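Local coordinates for cupin type-2 domain-containing protein (PDB 2I45) that is of unknown function but belongs to the cupin superfamily, whose small beta-barrels often hold a metal ion or small ligand in their interior, at residues 9-14 and 20-25; 60-63 and 67-70. One frame throughout, in Å; residues are numbered along the deposited sequence.

Contact 1 (9-14 and 20-25)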
ATOM      1  N   LYS B   9       0.620  -9.399   7.340  1.00 52.05           N
ATOM      2  CA  LYS B   9       0.342  -9.954   8.679  1.00 52.72           C
ATOM      3  C   LYS B   9       1.512 -10.784   9.237  1.00 52.36           C
ATOM      4  O   LYS B   9       2.069 -10.499  10.305  1.00 52.13           O
ATOM      5  CB  LYS B   9      -0.942 -10.798   8.724  1.00 53.75           C
ATOM      6  CG  LYS B   9      -2.253 -10.046   8.397  1.00 57.65           C
ATOM      7  CD  LYS B   9      -2.646  -8.981   9.437  1.00 59.07           C
ATOM      8  CE  LYS B   9      -4.151  -9.046   9.778  1.00 63.46           C
ATOM      9  NZ  LYS B   9      -4.722 -10.459  10.119  1.00 63.71           N
ATOM     10  N   GLN B  10       1.903 -11.802   8.507  1.00 52.53           N
ATOM     11  CA  GLN B  10       2.971 -12.606   8.993  1.00 53.54           C
ATOM     12  C   GLN B  10       4.305 -11.807   9.191  1.00 53.78           C
ATOM     13  O   GLN B  10       4.976 -12.033  10.205  1.00 54.07           O
ATOM     14  CB  GLN B  10       3.096 -13.919   8.202  1.00 53.70           C
ATOM     15  CG  GLN B  10       4.212 -13.923   7.188  1.00 57.93           C
ATOM     16  CD  GLN B  10       4.101 -15.063   6.185  1.00 61.53           C
ATOM     17  OE1 GLN B  10       5.019 -15.244   5.366  1.00 62.94           O
ATOM     18  NE2 GLN B  10       2.981 -15.826   6.227  1.00 58.50           N
ATOM     19  N   HIS B  11       4.672 -10.874   8.299  1.00 52.69           N
ATOM     20  CA  HIS B  11       5.874 -10.042   8.572  1.00 52.57           C
ATOM     21  C   HIS B  11       5.753  -9.212   9.876  1.00 52.92           C
ATOM     22  O   HIS B  11       6.710  -9.050  10.670  1.00 53.62           O
ATOM     23  CB  HIS B  11       6.199  -9.112   7.404  1.00 51.77           C
ATOM     24  CG  HIS B  11       7.022  -9.753   6.343  1.00 51.24           C
ATOM     25  ND1 HIS B  11       8.335  -9.433   6.129  1.00 55.16           N
ATOM     26  CD2 HIS B  11       6.725 -10.707   5.432  1.00 54.14           C
ATOM     27  CE1 HIS B  11       8.819 -10.159   5.135  1.00 53.92           C
ATOM     28  NE2 HIS B  11       7.863 -10.946   4.696  1.00 52.03           N
ATOM     29  N   LEU B  12       4.571  -8.672  10.091  1.00 52.08           N
ATOM     30  CA  LEU B  12       4.385  -7.848  11.239  1.00 51.97           C
ATOM     31  C   LEU B  12       4.445  -8.705  12.499  1.00 51.77           C
ATOM     32  O   LEU B  12       5.239  -8.412  13.382  1.00 52.08           O
ATOM     33  CB  LEU B  12       3.069  -7.068  11.137  1.00 51.99           C
ATOM     34  CG  LEU B  12       2.852  -5.624  10.678  1.00 52.03           C
ATOM     35  CD1 LEU B  12       3.912  -5.075   9.715  1.00 50.93           C
ATOM     36  CD2 LEU B  12       1.446  -5.609  10.030  1.00 47.18           C
ATOM     37  N   ALA B  13       3.613  -9.745  12.583  1.00 51.29           N
ATOM     38  CA  ALA B  13       3.661 -10.675  13.714  1.00 51.15           C
ATOM     39  C   ALA B  13       5.091 -11.028  14.164  1.00 51.21           C
ATOM     40  O   ALA B  13       5.305 -11.224  15.356  1.00 51.23           O
ATOM     41  CB  ALA B  13       2.846 -11.941  13.430  1.00 50.63           C
ATOM     42  N   ALA B  14       6.067 -11.038  13.241  1.00 51.09           N
ATOM     43  CA  ALA B  14       7.481 -11.369  13.574  1.00 50.89           C
ATOM     44  C   ALA B  14       8.189 -10.265  14.342  1.00 51.17           C
ATOM     45  O   ALA B  14       9.220 -10.494  14.988  1.00 51.07           O
ATOM     46  CB  ALA B  14       8.290 -11.704  12.306  1.00 50.36           C
ATOM     47  N   GLN B  20      10.864  -0.083  15.761  1.00 53.83           N
ATOM     48  CA  GLN B  20      11.919  -0.843  15.084  1.00 54.22           C
ATOM     49  C   GLN B  20      11.521  -1.397  13.726  1.00 54.28           C
ATOM     50  O   GLN B  20      11.138  -2.542  13.583  1.00 54.16           O
ATOM     51  CB  GLN B  20      12.576  -1.822  16.034  1.00 53.80           C
ATOM     52  CG  GLN B  20      13.572  -1.066  16.843  1.00 55.10           C
ATOM     53  CD  GLN B  20      13.844  -1.668  18.203  1.00 59.88           C
ATOM     54  OE1 GLN B  20      14.129  -0.942  19.175  1.00 60.43           O
ATOM     55  NE2 GLN B  20      13.790  -2.996  18.287  1.00 62.02           N
ATOM     56  N   PRO B  21      11.636  -0.542  12.700  1.00 55.52           N
ATOM     57  CA  PRO B  21      11.169  -0.891  11.373  1.00 55.55           C
ATOM     58  C   PRO B  21      11.945  -2.070  10.876  1.00 55.73           C
ATOM     59  O   PRO B  21      13.154  -2.109  11.067  1.00 55.80           O
ATOM     60  CB  PRO B  21      11.542   0.350  10.539  1.00 55.57           C
ATOM     61  CG  PRO B  21      12.685   0.978  11.288  1.00 55.24           C
ATOM     62  CD  PRO B  21      12.279   0.794  12.714  1.00 54.98           C
ATOM     63  N   GLU B  22      11.252  -3.041  10.304  1.00 56.12           N
ATOM     64  CA  GLU B  22      11.866  -3.975   9.393  1.00 57.23           C
ATOM     65  C   GLU B  22      11.688  -3.350   8.003  1.00 57.31           C
ATOM     66  O   GLU B  22      10.649  -2.752   7.715  1.00 58.82           O
ATOM     67  CB  GLU B  22      11.183  -5.341   9.476  1.00 57.22           C
ATOM     68  CG  GLU B  22      11.842  -6.443   8.604  1.00 59.51           C
ATOM     69  CD  GLU B  22      11.109  -7.815   8.538  1.00 59.62           C
ATOM     70  OE1 GLU B  22       9.841  -7.954   8.732  1.00 60.24           O
ATOM     71  OE2 GLU B  22      11.874  -8.773   8.264  1.00 63.70           O
ATOM     72  N   ILE B  23      12.699  -3.460   7.161  1.00 56.85           N
ATOM     73  CA  ILE B  23      12.689  -2.875   5.824  1.00 56.81           C
ATOM     74  C   ILE B  23      12.827  -3.945   4.748  1.00 56.61           C
ATOM     75  O   ILE B  23      13.794  -4.707   4.789  1.00 56.90           O
ATOM     76  CB  ILE B  23      13.934  -2.007   5.619  1.00 56.68           C
ATOM     77  CG1 ILE B  23      13.853  -0.752   6.491  1.00 56.88           C
ATOM     78  CG2 ILE B  23      14.134  -1.712   4.150  1.00 55.63           C
ATOM     79  CD1 ILE B  23      15.262  -0.157   6.883  1.00 52.32           C
ATOM     80  N   ILE B  24      11.906  -3.967   3.772  1.00 55.37           N
ATOM     81  CA  ILE B  24      11.990  -4.894   2.629  1.00 54.12           C
ATOM     82  C   ILE B  24      12.167  -4.148   1.279  1.00 54.25           C
ATOM     83  O   ILE B  24      11.503  -3.100   1.046  1.00 54.57           O
ATOM     84  CB  ILE B  24      10.735  -5.792   2.581  1.00 54.04           C
ATOM     85  CG1 ILE B  24      10.390  -6.323   3.987  1.00 53.86           C
ATOM     86  CG2 ILE B  24      10.910  -6.936   1.631  1.00 54.51           C
ATOM     87  CD1 ILE B  24       9.121  -7.061   4.038  1.00 51.95           C
ATOM     88  N   ASN B  25      13.043  -4.676   0.407  1.00 52.63           N
ATOM     89  CA  ASN B  25      13.141  -4.220  -0.985  1.00 52.92           C
ATOM     90  C   ASN B  25      12.481  -5.081  -2.096  1.00 52.86           C
ATOM     91  O   ASN B  25      12.599  -6.301  -2.113  1.00 53.14           O
ATOM     92  CB  ASN B  25      14.613  -4.033  -1.356  1.00 53.48           C
ATOM     93  CG  ASN B  25      15.274  -2.939  -0.568  1.00 54.15           C
ATOM     94  OD1 ASN B  25      16.336  -3.151   0.058  1.00 52.71           O
ATOM     95  ND2 ASN B  25      14.648  -1.742  -0.575  1.00 56.15           N
TER

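Contact 2 (60-63 and 67-70)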
ATOM      1  N   ALA B  60      -2.260   8.652  14.227  1.00 44.40           N
ATOM      2  CA  ALA B  60      -2.409  10.009  13.661  1.00 43.85           C
ATOM      3  C   ALA B  60      -1.069  10.591  13.220  1.00 43.39           C
ATOM      4  O   ALA B  60      -0.014  10.057  13.564  1.00 42.95           O
ATOM      5  CB  ALA B  60      -3.079  10.961  14.648  1.00 41.82           C
ATOM      6  N   VAL B  61      -1.118  11.697  12.492  1.00 43.30           N
ATOM      7  CA  VAL B  61       0.095  12.402  12.155  1.00 43.51           C
ATOM      8  C   VAL B  61      -0.202  13.864  12.308  1.00 44.27           C
ATOM      9  O   VAL B  61      -1.108  14.387  11.643  1.00 45.44           O
ATOM     10  CB  VAL B  61       0.550  12.135  10.727  1.00 43.53           C
ATOM     11  CG1 VAL B  61       1.895  12.890  10.464  1.00 45.55           C
ATOM     12  CG2 VAL B  61       0.728  10.663  10.495  1.00 39.13           C
ATOM     13  N   ASP B  62       0.501  14.508  13.235  1.00 44.06           N
ATOM     14  CA  ASP B  62       0.547  15.976  13.317  1.00 44.36           C
ATOM     15  C   ASP B  62       1.495  16.567  12.266  1.00 43.39           C
ATOM     16  O   ASP B  62       2.588  16.030  12.053  1.00 42.13           O
ATOM     17  CB  ASP B  62       1.040  16.354  14.690  1.00 44.10           C
ATOM     18  CG  ASP B  62       0.116  15.857  15.777  1.00 48.20           C
ATOM     19  OD1 ASP B  62      -1.110  15.779  15.502  1.00 51.79           O
ATOM     20  OD2 ASP B  62       0.603  15.564  16.911  1.00 50.28           O
ATOM     21  N   PHE B  63       1.072  17.655  11.624  1.00 43.56           N
ATOM     22  CA  PHE B  63       1.988  18.475  10.807  1.00 45.21           C
ATOM     23  C   PHE B  63       2.407  19.876  11.354  1.00 46.21           C
ATOM     24  O   PHE B  63       1.721  20.466  12.211  1.00 45.37           O
ATOM     25  CB  PHE B  63       1.410  18.677   9.435  1.00 45.43           C
ATOM     26  CG  PHE B  63       1.124  17.406   8.717  1.00 46.09           C
ATOM     27  CD1 PHE B  63       2.066  16.845   7.885  1.00 46.93           C
ATOM     28  CD2 PHE B  63      -0.108  16.773   8.859  1.00 45.89           C
ATOM     29  CE1 PHE B  63       1.778  15.642   7.164  1.00 49.37           C
ATOM     30  CE2 PHE B  63      -0.391  15.566   8.179  1.00 45.59           C
ATOM     31  CZ  PHE B  63       0.562  15.008   7.332  1.00 46.26           C
ATOM     32  N   GLY B  67      -2.202  21.337  11.006  1.00 49.57           N
ATOM     33  CA  GLY B  67      -3.013  20.194  10.652  1.00 51.67           C
ATOM     34  C   GLY B  67      -2.592  18.893  11.359  1.00 53.72           C
ATOM     35  O   GLY B  67      -1.406  18.651  11.740  1.00 54.19           O
ATOM     36  N   SER B  68      -3.589  18.053  11.558  1.00 54.38           N
ATOM     37  CA  SER B  68      -3.369  16.776  12.128  1.00 55.45           C
ATOM     38  C   SER B  68      -4.289  15.856  11.346  1.00 55.66           C
ATOM     39  O   SER B  68      -5.305  16.304  10.818  1.00 55.37           O
ATOM     40  CB  SER B  68      -3.746  16.830  13.582  1.00 55.61           C
ATOM     41  OG  SER B  68      -3.975  15.524  14.048  1.00 58.52           O
HETATM   42  N   MSE B  69      -3.921  14.581  11.274  1.00 55.63           N
HETATM   43  CA  MSE B  69      -4.512  13.621  10.334  1.00 56.58           C
HETATM   44  C   MSE B  69      -4.658  12.252  10.975  1.00 53.56           C
HETATM   45  O   MSE B  69      -3.668  11.638  11.357  1.00 53.64           O
HETATM   46  CB  MSE B  69      -3.581  13.480   9.148  1.00 55.89           C
HETATM   47  CG  MSE B  69      -4.067  12.591   8.056  1.00 58.95           C
HETATM   48 SE   MSE B  69      -2.660  12.352   6.669  1.00 66.37          SE
HETATM   49  CE  MSE B  69      -2.889  13.882   5.447  1.00 65.05           C
ATOM     50  N   THR B  70      -5.887  11.776  11.080  1.00 50.98           N
ATOM     51  CA  THR B  70      -6.165  10.436  11.554  1.00 48.72           C
ATOM     52  C   THR B  70      -6.046   9.391  10.410  1.00 46.69           C
ATOM     53  O   THR B  70      -6.607   9.563   9.338  1.00 45.00           O
ATOM     54  CB  THR B  70      -7.578  10.399  12.181  1.00 49.18           C
ATOM     55  OG1 THR B  70      -7.680  11.455  13.146  1.00 49.94           O
ATOM     56  CG2 THR B  70      -7.848   9.068  12.860  1.00 50.28           C
TER
HETATM   57  O   HOH W   1      -0.174  19.567  13.775  1.00 37.54           O

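Contact 1 (9-14 and 20-25)
H11 of helix 8-13 meets E22 and I24, two residues on the same side of strand 22-26, and this one imidazole carries nearly all of the contact. The tight part lies at I24. Its CD1 methyl comes from the direction opposite to the histidine side chain and presses obliquely on the ring, 3.3 Å from H11 ND1 and equally 3.3 Å from H11 CE1. I24 is buried: its CG1 branch lies anti to the carbonyl carbon (chi1 -45°) and carries the methyl up to the helix, where I6 touches both H11 and I24. L33 of strand 29-37, the neighbour of strand 22-26 in the sheet, also touches H11.

The looser, more solvent-accessible part is at E22. With CG anti to the backbone N (chi1 -176°) and the chain extended beyond it, the glutamate crosses the histidine side chain at about a right angle. E22 OE1 arrives at the ring edge, near its plane, and accepts a weak hydrogen bond of 3.4 Å from H11 ND1. The carboxylate is turned 39° out of the ring plane. One imidazole thus joins the helix to strand 22-26 in two ways: its ND1-CE1 side packs against the I24 methyl, and its ND1 N-H is directed to E22. The nearby carboxylate would probably favour a proton on ND1, though a bond this long should hold the ring only lightly.

Contact 2 (60-63 and 67-70)
V61 and M69, a selenomethionine, form the hydrogen-bonded pair at the middle of this antiparallel beta hairpin, with A60-T70 and D62-S68 as the non-hydrogen-bonded pairs flanking it. Backbone bonds come first. V61 N gives a 2.8 Å bond to M69 O, and M69 N returns a weak one to V61 O. Toward the turn, F63 N donates almost straight to G67 O (2.7 Å, 170°). Water 1 lies beside this bond, donating to F63 O at 2.6 Å and also to G67 O. CA-H...O contacts fill in between, from A60 CA to M69 O and from S68 CA to V61 O.

Polar side chains meet on the face of D62 and S68. S68 OG, anti to its own N (chi1 160°), reaches D62 OD1 in a weak 3.2 Å hydrogen bond. The stronger partners of D62 are on strand 85-89: R88 forms a salt bridge with OD1 and R86 with OD2.

Apolar contacts occupy the face of V61 and M69. The F63 ring takes V61 CG1 over one face, while M69 CB lies at its edge, 3.9 Å from F63 CE2. The bend at chi3 (-86°) turns M69 CE to 4.1 Å from F63 CE2 and CZ; SE is also at the edge, 5.4 Å from the ring centroid, a Met-aromatic contact. The hairpin is therefore two-sided: on one face a carboxylate shared by a hydroxyl and two arginines, probably kept ionised by them, on the other an apolar group of V61, F63 and M69, of which M69 also packs against E4 of the second subunit.

The two contacts lie on opposite sides of the chain's centre, contact 1 about 11 Å and contact 2 about 13 Å from it. Their own centres are 24 Å apart and their nearest atoms about 15 Å, so they do not touch. Along the chain they follow in series. Contact 1 packs the helix against side chains of strand 22-26, at one end of the five-stranded sheet; contact 2 closes a hairpin in the three-stranded sheet, whose strand 59-63 pairs with both 68-71 and 85-89. Cupins typically keep their metal or ligand pocket inside the barrel. With no function established here, both contacts are best read as structural, contact 1 as helix-on-sheet packing and contact 2 as strand pairing that also borders the second subunit.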